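Local coordinates for conserved hypothetical protein NMB0706 (Neisseria meningitidis, PDB 1RV9) that is of unknown function but belongs to a family named for multi-copper polyphenol oxidoreductase laccases and has an alpha-beta-beta-alpha architecture, at residues A20-P23 with K29-I32; A76-I81 with A90-G95; A101-T106 with Q147-A152. All coordinates share one frame; numbering follows the deposited sequence.

Interaction 1. Residues A20-P23 with K29-I32; sequences ADWP and KTLI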
ATOM      1  N   ALA A  20      10.414   6.202   0.741  1.00 14.30           N
ATOM      2  CA  ALA A  20      10.263   5.679   2.087  1.00 14.41           C
ATOM      3  C   ALA A  20      11.422   6.054   2.993  1.00 15.96           C
ATOM      4  O   ALA A  20      12.586   5.959   2.605  1.00 15.38           O
ATOM      5  CB  ALA A  20      10.117   4.166   2.041  1.00 14.66           C
ATOM      6  N   ASP A  21      11.090   6.494   4.203  1.00 17.85           N
ATOM      7  CA  ASP A  21      12.105   6.836   5.182  1.00 18.91           C
ATOM      8  C   ASP A  21      12.287   5.607   6.058  1.00 17.66           C
ATOM      9  O   ASP A  21      11.536   5.382   7.008  1.00 17.62           O
ATOM     10  CB  ASP A  21      11.671   8.032   6.034  1.00 21.56           C
ATOM     11  CG  ASP A  21      12.619   8.294   7.194  1.00 25.12           C
ATOM     12  OD1 ASP A  21      13.816   7.945   7.080  1.00 26.60           O
ATOM     13  OD2 ASP A  21      12.171   8.859   8.215  1.00 27.87           O
ATOM     14  N   TRP A  22      13.273   4.793   5.702  1.00 15.73           N
ATOM     15  CA  TRP A  22      13.578   3.584   6.444  1.00 14.39           C
ATOM     16  C   TRP A  22      15.023   3.184   6.173  1.00 15.56           C
ATOM     17  O   TRP A  22      15.627   3.635   5.201  1.00 15.66           O
ATOM     18  CB  TRP A  22      12.599   2.461   6.066  1.00 13.06           C
ATOM     19  CG  TRP A  22      12.575   2.027   4.614  1.00 11.89           C
ATOM     20  CD1 TRP A  22      13.119   2.673   3.534  1.00 11.37           C
ATOM     21  CD2 TRP A  22      11.923   0.862   4.097  1.00  9.26           C
ATOM     22  NE1 TRP A  22      12.844   1.975   2.377  1.00  9.29           N
ATOM     23  CE2 TRP A  22      12.113   0.859   2.696  1.00  8.43           C
ATOM     24  CE3 TRP A  22      11.200  -0.186   4.686  1.00  7.46           C
ATOM     25  CZ2 TRP A  22      11.597  -0.148   1.872  1.00  8.58           C
ATOM     26  CZ3 TRP A  22      10.688  -1.188   3.870  1.00  7.68           C
ATOM     27  CH2 TRP A  22      10.893  -1.162   2.475  1.00  7.29           C
ATOM     28  N   PRO A  23      15.604   2.348   7.046  1.00 16.09           N
ATOM     29  CA  PRO A  23      16.993   1.908   6.879  1.00 16.88           C
ATOM     30  C   PRO A  23      17.216   0.831   5.823  1.00 16.13           C
ATOM     31  O   PRO A  23      18.079  -0.032   5.984  1.00 17.32           O
ATOM     32  CB  PRO A  23      17.369   1.434   8.281  1.00 18.27           C
ATOM     33  CG  PRO A  23      16.079   0.889   8.799  1.00 17.66           C
ATOM     34  CD  PRO A  23      15.075   1.934   8.359  1.00 17.69           C
ATOM     35  N   LYS A  29      15.016   0.464  -3.761  1.00  8.43           N
ATOM     36  CA  LYS A  29      14.462   1.757  -4.114  1.00  8.25           C
ATOM     37  C   LYS A  29      12.958   1.781  -3.920  1.00  7.22           C
ATOM     38  O   LYS A  29      12.283   0.766  -4.107  1.00  7.12           O
ATOM     39  CB  LYS A  29      14.779   2.076  -5.574  1.00 10.38           C
ATOM     40  CG  LYS A  29      16.258   2.021  -5.919  1.00 13.70           C
ATOM     41  CD  LYS A  29      17.039   3.035  -5.116  1.00 15.11           C
ATOM     42  CE  LYS A  29      18.498   3.049  -5.534  1.00 17.85           C
ATOM     43  NZ  LYS A  29      19.259   4.078  -4.779  1.00 20.70           N
ATOM     44  N   THR A  30      12.438   2.944  -3.547  1.00  8.34           N
ATOM     45  CA  THR A  30      11.007   3.103  -3.358  1.00  8.00           C
ATOM     46  C   THR A  30      10.521   4.405  -3.979  1.00  9.12           C
ATOM     47  O   THR A  30      11.281   5.358  -4.153  1.00  9.24           O
ATOM     48  CB  THR A  30      10.602   3.121  -1.860  1.00  9.44           C
ATOM     49  OG1 THR A  30      11.249   4.213  -1.194  1.00  9.52           O
ATOM     50  CG2 THR A  30      10.973   1.816  -1.186  1.00  8.63           C
ATOM     51  N   LEU A  31       9.243   4.426  -4.321  1.00  7.56           N
ATOM     52  CA  LEU A  31       8.636   5.618  -4.879  1.00  7.84           C
ATOM     53  C   LEU A  31       7.229   5.667  -4.317  1.00  8.38           C
ATOM     54  O   LEU A  31       6.416   4.778  -4.579  1.00  8.63           O
ATOM     55  CB  LEU A  31       8.590   5.562  -6.409  1.00  9.21           C
ATOM     56  CG  LEU A  31       8.126   6.863  -7.075  1.00 10.84           C
ATOM     57  CD1 LEU A  31       9.201   7.924  -6.897  1.00 13.63           C
ATOM     58  CD2 LEU A  31       7.856   6.633  -8.555  1.00 12.17           C
ATOM     59  N   ILE A  32       6.964   6.687  -3.512  1.00  7.31           N
ATOM     60  CA  ILE A  32       5.654   6.892  -2.914  1.00  9.17           C
ATOM     61  C   ILE A  32       5.104   8.090  -3.669  1.00  9.32           C
ATOM     62  O   ILE A  32       5.482   9.224  -3.390  1.00 10.20           O
ATOM     63  CB  ILE A  32       5.776   7.235  -1.414  1.00  9.98           C
ATOM     64  CG1 ILE A  32       6.518   6.110  -0.682  1.00 13.07           C
ATOM     65  CG2 ILE A  32       4.394   7.469  -0.811  1.00 10.96           C
ATOM     66  CD1 ILE A  32       5.848   4.751  -0.779  1.00 14.28           C
TER
HETATM   67  O   HOH W   1      14.053   2.833  -0.141  1.00 22.18           O
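In the alpha-beta-beta-alpha fold, the loop that joins strand 17-18 to its antiparallel partner 28-33 folds back on that partner through Ala20 and Trp22, both of which meet Thr30. Just before this loop the backbones of Leu18 and Ile32 are still hydrogen-bonded as neighbours in the mixed sheet. Two residues further along, a threonine side chain does the bridging: Ala20 N donates to Thr30 OG1 over 2.9 Å, and with an angle of 166° at the hydrogen the bond is nearly straight. The bond depends on the rotation of Thr30, whose OG1 sits between its own backbone N and carbonyl carbon (chi1 60°), which turns the hydroxyl to the loop and sets CG2 beside the backbone N. Ala20 CB follows its amide and lies 3.4 Å from Thr30 OG1, while the same methyl rests 3.5 Å above the plane of the Trp22 indole, displaced toward the rim of the ring. Thr30 CG2 meets the indole at a slant, 3.7 Å from Trp22 CZ2. Toward the loop, Thr30 thus has an amide at its hydroxyl and an aromatic ring at its methyl. Ile252 of strand 248-254 touches both Trp22 and Thr30, while strand 119-125 of the other sheet brings Cys124 to Trp22 and Leu122 to Thr30, so loop and strand alike lie between the two sheets. A water completes the link at the edge of the indole and in its plane: it accepts a hydrogen bond of 2.9 Å from Trp22 NE1 and lies 3.3 Å from Thr30 OG1.

Interaction 2. Residues A76-I81 with A90-G95; sequences AYLNQI and AEALGG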
ATOM      1  N   ALA A  76       4.512  -3.513 -12.101  1.00  7.64           N
ATOM      2  CA  ALA A  76       3.492  -4.555 -12.042  1.00  7.86           C
ATOM      3  C   ALA A  76       2.179  -4.144 -11.379  1.00  9.72           C
ATOM      4  O   ALA A  76       1.869  -4.583 -10.268  1.00 10.53           O
ATOM      5  CB  ALA A  76       4.054  -5.797 -11.352  1.00  8.24           C
ATOM      6  N   TYR A  77       1.403  -3.307 -12.063  1.00  9.47           N
ATOM      7  CA  TYR A  77       0.108  -2.883 -11.549  1.00  9.43           C
ATOM      8  C   TYR A  77      -0.791  -4.117 -11.504  1.00  9.02           C
ATOM      9  O   TYR A  77      -0.794  -4.931 -12.433  1.00 10.41           O
ATOM     10  CB  TYR A  77      -0.509  -1.824 -12.467  1.00  9.61           C
ATOM     11  CG  TYR A  77       0.236  -0.513 -12.461  1.00  9.84           C
ATOM     12  CD1 TYR A  77       0.175   0.340 -11.358  1.00 11.85           C
ATOM     13  CD2 TYR A  77       1.028  -0.135 -13.545  1.00 11.24           C
ATOM     14  CE1 TYR A  77       0.888   1.535 -11.331  1.00 12.02           C
ATOM     15  CE2 TYR A  77       1.747   1.060 -13.527  1.00  9.87           C
ATOM     16  CZ  TYR A  77       1.672   1.888 -12.418  1.00 13.47           C
ATOM     17  OH  TYR A  77       2.384   3.064 -12.384  1.00 13.30           O
ATOM     18  N   LEU A  78      -1.554  -4.252 -10.427  1.00  8.38           N
ATOM     19  CA  LEU A  78      -2.435  -5.404 -10.263  1.00  8.74           C
ATOM     20  C   LEU A  78      -3.899  -5.008 -10.318  1.00  9.11           C
ATOM     21  O   LEU A  78      -4.251  -3.849 -10.105  1.00  9.55           O
ATOM     22  CB  LEU A  78      -2.193  -6.064  -8.900  1.00  9.24           C
ATOM     23  CG  LEU A  78      -0.762  -6.367  -8.454  1.00  9.83           C
ATOM     24  CD1 LEU A  78      -0.781  -6.778  -6.984  1.00 10.58           C
ATOM     25  CD2 LEU A  78      -0.158  -7.466  -9.318  1.00  9.52           C
ATOM     26  N   ASN A  79      -4.756  -5.977 -10.617  1.00 10.11           N
ATOM     27  CA  ASN A  79      -6.182  -5.703 -10.584  1.00 10.29           C
ATOM     28  C   ASN A  79      -6.513  -6.078  -9.147  1.00  9.29           C
ATOM     29  O   ASN A  79      -6.814  -7.237  -8.841  1.00 10.09           O
ATOM     30  CB  ASN A  79      -6.965  -6.593 -11.548  1.00 12.38           C
ATOM     31  CG  ASN A  79      -8.458  -6.352 -11.452  1.00 14.35           C
ATOM     32  OD1 ASN A  79      -8.903  -5.206 -11.385  1.00 17.59           O
ATOM     33  ND2 ASN A  79      -9.240  -7.425 -11.443  1.00 16.08           N
ATOM     34  N   GLN A  80      -6.419  -5.093  -8.262  1.00  7.82           N
ATOM     35  CA  GLN A  80      -6.669  -5.303  -6.844  1.00  7.46           C
ATOM     36  C   GLN A  80      -8.133  -5.590  -6.567  1.00  8.80           C
ATOM     37  O   GLN A  80      -9.014  -4.866  -7.028  1.00  9.95           O
ATOM     38  CB  GLN A  80      -6.186  -4.075  -6.062  1.00  7.52           C
ATOM     39  CG  GLN A  80      -4.700  -3.818  -6.282  1.00  6.71           C
ATOM     40  CD  GLN A  80      -4.202  -2.482  -5.754  1.00  6.11           C
ATOM     41  OE1 GLN A  80      -3.036  -2.135  -5.945  1.00  8.26           O
ATOM     42  NE2 GLN A  80      -5.075  -1.725  -5.096  1.00  8.42           N
ATOM     43  N   ILE A  81      -8.385  -6.651  -5.809  1.00  8.68           N
ATOM     44  CA  ILE A  81      -9.746  -7.044  -5.479  1.00  8.62           C
ATOM     45  C   ILE A  81      -9.933  -7.267  -3.980  1.00  8.58           C
ATOM     46  O   ILE A  81     -10.842  -7.984  -3.559  1.00  9.56           O
ATOM     47  CB  ILE A  81     -10.146  -8.329  -6.237  1.00 10.39           C
ATOM     48  CG1 ILE A  81      -9.126  -9.439  -5.966  1.00 13.08           C
ATOM     49  CG2 ILE A  81     -10.241  -8.042  -7.724  1.00 11.71           C
ATOM     50  CD1 ILE A  81      -9.534 -10.793  -6.516  1.00 13.64           C
ATOM     51  N   ALA A  90       7.270 -10.280 -11.403  1.00 12.33           N
ATOM     52  CA  ALA A  90       7.865 -10.551 -12.708  1.00 13.19           C
ATOM     53  C   ALA A  90       6.918 -11.315 -13.630  1.00 15.36           C
ATOM     54  O   ALA A  90       7.068 -11.272 -14.852  1.00 15.78           O
ATOM     55  CB  ALA A  90       9.172 -11.326 -12.535  1.00 13.19           C
ATOM     56  N   GLU A  91       5.941 -12.006 -13.049  1.00 17.15           N
ATOM     57  CA  GLU A  91       4.978 -12.779 -13.832  1.00 18.52           C
ATOM     58  C   GLU A  91       3.657 -12.034 -14.014  1.00 19.84           C
ATOM     59  O   GLU A  91       2.789 -12.474 -14.773  1.00 20.47           O
ATOM     60  CB  GLU A  91       4.685 -14.117 -13.148  1.00 20.69           C
ATOM     61  CG  GLU A  91       5.893 -14.998 -12.896  1.00 21.80           C
ATOM     62  CD  GLU A  91       5.513 -16.313 -12.237  1.00 23.35           C
ATOM     63  OE1 GLU A  91       4.906 -16.284 -11.147  1.00 24.73           O
ATOM     64  OE2 GLU A  91       5.821 -17.379 -12.811  1.00 26.74           O
ATOM     65  N   ALA A  92       3.503 -10.912 -13.323  1.00 19.55           N
ATOM     66  CA  ALA A  92       2.276 -10.127 -13.401  1.00 21.10           C
ATOM     67  C   ALA A  92       2.222  -9.123 -14.548  1.00 21.63           C
ATOM     68  O   ALA A  92       1.240  -8.395 -14.689  1.00 23.08           O
ATOM     69  CB  ALA A  92       2.058  -9.408 -12.064  1.00 20.44           C
ATOM     70  N   LEU A  93       3.269  -9.093 -15.366  1.00 22.11           N
ATOM     71  CA  LEU A  93       3.343  -8.149 -16.478  1.00 23.08           C
ATOM     72  C   LEU A  93       2.683  -8.552 -17.798  1.00 25.58           C
ATOM     73  O   LEU A  93       2.255  -7.699 -18.558  1.00 27.52           O
ATOM     74  CB  LEU A  93       4.803  -7.783 -16.748  1.00 21.37           C
ATOM     75  CG  LEU A  93       5.592  -7.283 -15.538  1.00 19.11           C
ATOM     76  CD1 LEU A  93       7.021  -6.990 -15.968  1.00 18.40           C
ATOM     77  CD2 LEU A  93       4.948  -6.030 -14.951  1.00 19.08           C
ATOM     78  N   GLY A  94       2.571  -9.840 -18.069  1.00 27.05           N
ATOM     79  CA  GLY A  94       1.972 -10.249 -19.330  1.00 29.06           C
ATOM     80  C   GLY A  94       0.473 -10.502 -19.241  1.00 29.22           C
ATOM     81  O   GLY A  94      -0.072 -11.295 -20.017  1.00 30.95           O
ATOM     82  N   GLY A  95      -0.203  -9.823 -18.316  1.00 28.70           N
ATOM     83  CA  GLY A  95      -1.635 -10.004 -18.151  1.00 27.55           C
ATOM     84  C   GLY A  95      -1.956  -9.696 -16.701  1.00 27.22           C
ATOM     85  O   GLY A  95      -1.572 -10.440 -15.801  1.00 28.33           O
TER
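The two backbones come nearest at Ala76 and Leu93, with CA atoms 5.7 Å apart, and no hydrogen bond joins them. Here, in the alpha-beta-beta-alpha fold, the loop leaving strand 75-76, at one margin of the five-stranded sheet, meets the loop that follows strand 86-88, at one margin of the six-stranded sheet. The contact is made wholly of apolar side chains, two alanines and two leucines. Ala76 meets two consecutive residues of the second loop: its CB lies 4.2 Å from Ala92 CB, and a branch of Leu93 reaches it as well. Ala92 also receives Leu78, whose CD2 approaches the alanine CB to 4.0 Å; Val87 touches both of these residues and so brings strand 86-88 into the same apolar cluster. Beyond Leu78 the chain bends sharply in an inverse gamma turn centred on Asn79, marked by a weak bond from Gln80 N to Leu78 O, and the turn carries the rest of the segment away from the second loop. Leu93 lies at the solvent side of the cluster. With CG anti to its carbonyl carbon (chi1 -53°), it lays a single methyl along the first loop, CD2 standing 3.6 Å from Ala76 CA and 3.7 Å from Ala76 CB.

Interaction 3. Residues A101-T106 with Q147-A152; sequences ASVDDT and QNTIAA
Val103 CG1 overlaps one turn of helix 145-153, lying 3.9 Å from Ala152 CB and 4.3 Å from Thr149 CG2, with the carbonyl O of Thr149 also close by. This one branch does the touching because it stands anti to the valine's carbonyl carbon (chi1 -59°). Two residues earlier on the strand, Ala101 turns its CB the same way and comes within 3.3 Å of Thr149 OG1. That hydroxyl is hydrogen-bonded to Val145 O, one turn back in its own helix, so this polar group sits among mainly apolar neighbours with a hydrogen-bond partner of its own. No hydrogen bond crosses between strand and helix. Strand 101-104 and the helical segment run almost parallel, their axes 16° apart and 8.6 Å distant at closest approach, and Thr149 also rests on Ala132 and Ala134 of the adjoining strand 131-136. At the end of the strand, Asp104 OD2 takes a 2.7 Å bond from Thr106 OG1 through its syn lone pair, and weak bonds from Thr106 N to the Asp104 carboxylate help to hold the turn that follows. Small residues beneath a helix laid along its strands make up an alpha-on-beta layer of the alpha-beta-beta-alpha fold.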
ATOM      1  N   ALA A 101      -1.044  -8.170  -3.805  1.00  6.55           N
ATOM      2  CA  ALA A 101       0.333  -8.060  -3.321  1.00  5.93           C
ATOM      3  C   ALA A 101       1.251  -8.741  -4.318  1.00  5.77           C
ATOM      4  O   ALA A 101       0.829  -9.637  -5.047  1.00  6.56           O
ATOM      5  CB  ALA A 101       0.481  -8.717  -1.944  1.00  7.15           C
ATOM      6  N   SER A 102       2.499  -8.297  -4.373  1.00  5.30           N
ATOM      7  CA  SER A 102       3.464  -8.921  -5.265  1.00  5.16           C
ATOM      8  C   SER A 102       4.838  -8.913  -4.613  1.00  6.26           C
ATOM      9  O   SER A 102       5.130  -8.084  -3.742  1.00  6.66           O
ATOM     10  CB  SER A 102       3.510  -8.212  -6.629  1.00  7.22           C
ATOM     11  OG  SER A 102       4.174  -6.961  -6.567  1.00  7.12           O
ATOM     12  N   VAL A 103       5.665  -9.867  -5.021  1.00  7.15           N
ATOM     13  CA  VAL A 103       7.016  -9.997  -4.495  1.00  7.58           C
ATOM     14  C   VAL A 103       8.002 -10.090  -5.653  1.00  7.58           C
ATOM     15  O   VAL A 103       7.622 -10.431  -6.777  1.00  7.57           O
ATOM     16  CB  VAL A 103       7.156 -11.276  -3.628  1.00  8.10           C
ATOM     17  CG1 VAL A 103       6.180 -11.230  -2.465  1.00  9.75           C
ATOM     18  CG2 VAL A 103       6.894 -12.511  -4.476  1.00  9.11           C
ATOM     19  N   ASP A 104       9.262  -9.770  -5.381  1.00  7.14           N
ATOM     20  CA  ASP A 104      10.299  -9.859  -6.401  1.00  7.26           C
ATOM     21  C   ASP A 104      11.693  -9.964  -5.815  1.00  8.24           C
ATOM     22  O   ASP A 104      11.980  -9.388  -4.769  1.00  8.99           O
ATOM     23  CB  ASP A 104      10.274  -8.652  -7.339  1.00  8.95           C
ATOM     24  CG  ASP A 104      11.363  -8.732  -8.388  1.00  8.98           C
ATOM     25  OD1 ASP A 104      12.328  -7.936  -8.332  1.00  8.18           O
ATOM     26  OD2 ASP A 104      11.259  -9.622  -9.262  1.00  8.60           O
ATOM     27  N   ASP A 105      12.559 -10.696  -6.513  1.00  8.45           N
ATOM     28  CA  ASP A 105      13.948 -10.866  -6.099  1.00 10.03           C
ATOM     29  C   ASP A 105      14.850 -10.836  -7.333  1.00 10.93           C
ATOM     30  O   ASP A 105      15.993 -11.291  -7.293  1.00 11.65           O
ATOM     31  CB  ASP A 105      14.117 -12.197  -5.352  1.00 10.71           C
ATOM     32  CG  ASP A 105      13.970 -13.406  -6.261  1.00 12.81           C
ATOM     33  OD1 ASP A 105      13.400 -13.272  -7.364  1.00 14.40           O
ATOM     34  OD2 ASP A 105      14.422 -14.502  -5.860  1.00 17.15           O
ATOM     35  N   THR A 106      14.330 -10.281  -8.426  1.00 11.27           N
ATOM     36  CA  THR A 106      15.066 -10.216  -9.689  1.00 11.23           C
ATOM     37  C   THR A 106      15.584  -8.835 -10.070  1.00 11.09           C
ATOM     38  O   THR A 106      16.597  -8.717 -10.767  1.00 10.89           O
ATOM     39  CB  THR A 106      14.193 -10.697 -10.860  1.00 12.17           C
ATOM     40  OG1 THR A 106      13.162  -9.732 -11.118  1.00 11.53           O
ATOM     41  CG2 THR A 106      13.561 -12.041 -10.537  1.00 12.43           C
ATOM     42  N   GLN A 147       0.606 -11.445   6.059  1.00  9.21           N
ATOM     43  CA  GLN A 147       1.206 -12.730   6.404  1.00  9.03           C
ATOM     44  C   GLN A 147       1.550 -13.518   5.144  1.00  9.88           C
ATOM     45  O   GLN A 147       2.610 -14.139   5.068  1.00 10.63           O
ATOM     46  CB  GLN A 147       0.267 -13.559   7.293  1.00  9.00           C
ATOM     47  CG  GLN A 147      -0.014 -12.954   8.665  1.00  9.31           C
ATOM     48  CD  GLN A 147      -1.255 -12.084   8.683  1.00 11.93           C
ATOM     49  OE1 GLN A 147      -1.421 -11.200   7.842  1.00 10.50           O
ATOM     50  NE2 GLN A 147      -2.133 -12.326   9.651  1.00 11.41           N
ATOM     51  N   ASN A 148       0.665 -13.490   4.150  1.00  9.12           N
ATOM     52  CA  ASN A 148       0.918 -14.213   2.905  1.00  8.84           C
ATOM     53  C   ASN A 148       2.077 -13.594   2.127  1.00  8.79           C
ATOM     54  O   ASN A 148       2.844 -14.302   1.470  1.00  8.03           O
ATOM     55  CB  ASN A 148      -0.334 -14.239   2.022  1.00  9.97           C
ATOM     56  CG  ASN A 148      -1.457 -15.050   2.630  1.00 11.77           C
ATOM     57  OD1 ASN A 148      -1.233 -15.857   3.533  1.00 13.59           O
ATOM     58  ND2 ASN A 148      -2.671 -14.852   2.130  1.00 12.86           N
ATOM     59  N   THR A 149       2.204 -12.274   2.194  1.00  8.64           N
ATOM     60  CA  THR A 149       3.289 -11.595   1.494  1.00  9.06           C
ATOM     61  C   THR A 149       4.621 -11.972   2.134  1.00  8.36           C
ATOM     62  O   THR A 149       5.585 -12.307   1.447  1.00  9.20           O
ATOM     63  CB  THR A 149       3.102 -10.070   1.543  1.00  7.91           C
ATOM     64  OG1 THR A 149       1.874  -9.729   0.888  1.00  7.73           O
ATOM     65  CG2 THR A 149       4.267  -9.361   0.841  1.00  8.56           C
ATOM     66  N   ILE A 150       4.661 -11.926   3.459  1.00  8.63           N
ATOM     67  CA  ILE A 150       5.863 -12.276   4.203  1.00  9.12           C
ATOM     68  C   ILE A 150       6.312 -13.692   3.841  1.00  9.14           C
ATOM     69  O   ILE A 150       7.498 -13.941   3.608  1.00  9.82           O
ATOM     70  CB  ILE A 150       5.588 -12.178   5.724  1.00  7.99           C
ATOM     71  CG1 ILE A 150       5.454 -10.705   6.122  1.00  9.35           C
ATOM     72  CG2 ILE A 150       6.689 -12.870   6.517  1.00 10.06           C
ATOM     73  CD1 ILE A 150       4.851 -10.488   7.494  1.00  9.24           C
ATOM     74  N   ALA A 151       5.359 -14.616   3.781  1.00 10.40           N
ATOM     75  CA  ALA A 151       5.669 -16.000   3.449  1.00 11.01           C
ATOM     76  C   ALA A 151       6.231 -16.132   2.040  1.00 11.85           C
ATOM     77  O   ALA A 151       7.188 -16.876   1.809  1.00 13.20           O
ATOM     78  CB  ALA A 151       4.420 -16.863   3.586  1.00 12.87           C
ATOM     79  N   ALA A 152       5.640 -15.402   1.098  1.00 10.34           N
ATOM     80  CA  ALA A 152       6.070 -15.465  -0.292  1.00 11.34           C
ATOM     81  C   ALA A 152       7.478 -14.931  -0.539  1.00 12.13           C
ATOM     82  O   ALA A 152       8.126 -15.305  -1.514  1.00 14.00           O
ATOM     83  CB  ALA A 152       5.073 -14.724  -1.171  1.00 11.84           C
TER

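In the fold
From the N terminus the three contacts follow one another in series, none enclosing or crossing another. Interaction 1 closes the shortest loop, which leads into strand 28-33. Interaction 2 then closes a loop holding strand 86-88, bringing the margins of the two sheets together. Interaction 3 spans by far the longest loop, some forty residues that include strands 110-115, 119-125 and 131-136, and sets a helix against the six-stranded sheet. Interactions 2 and 3 adjoin, Leu78 CD1 lying 3.5 Å from Ala101 N, whereas interaction 1 stands apart, its centre about 21 Å from that of interaction 2 and about 17 Å from that of interaction 3.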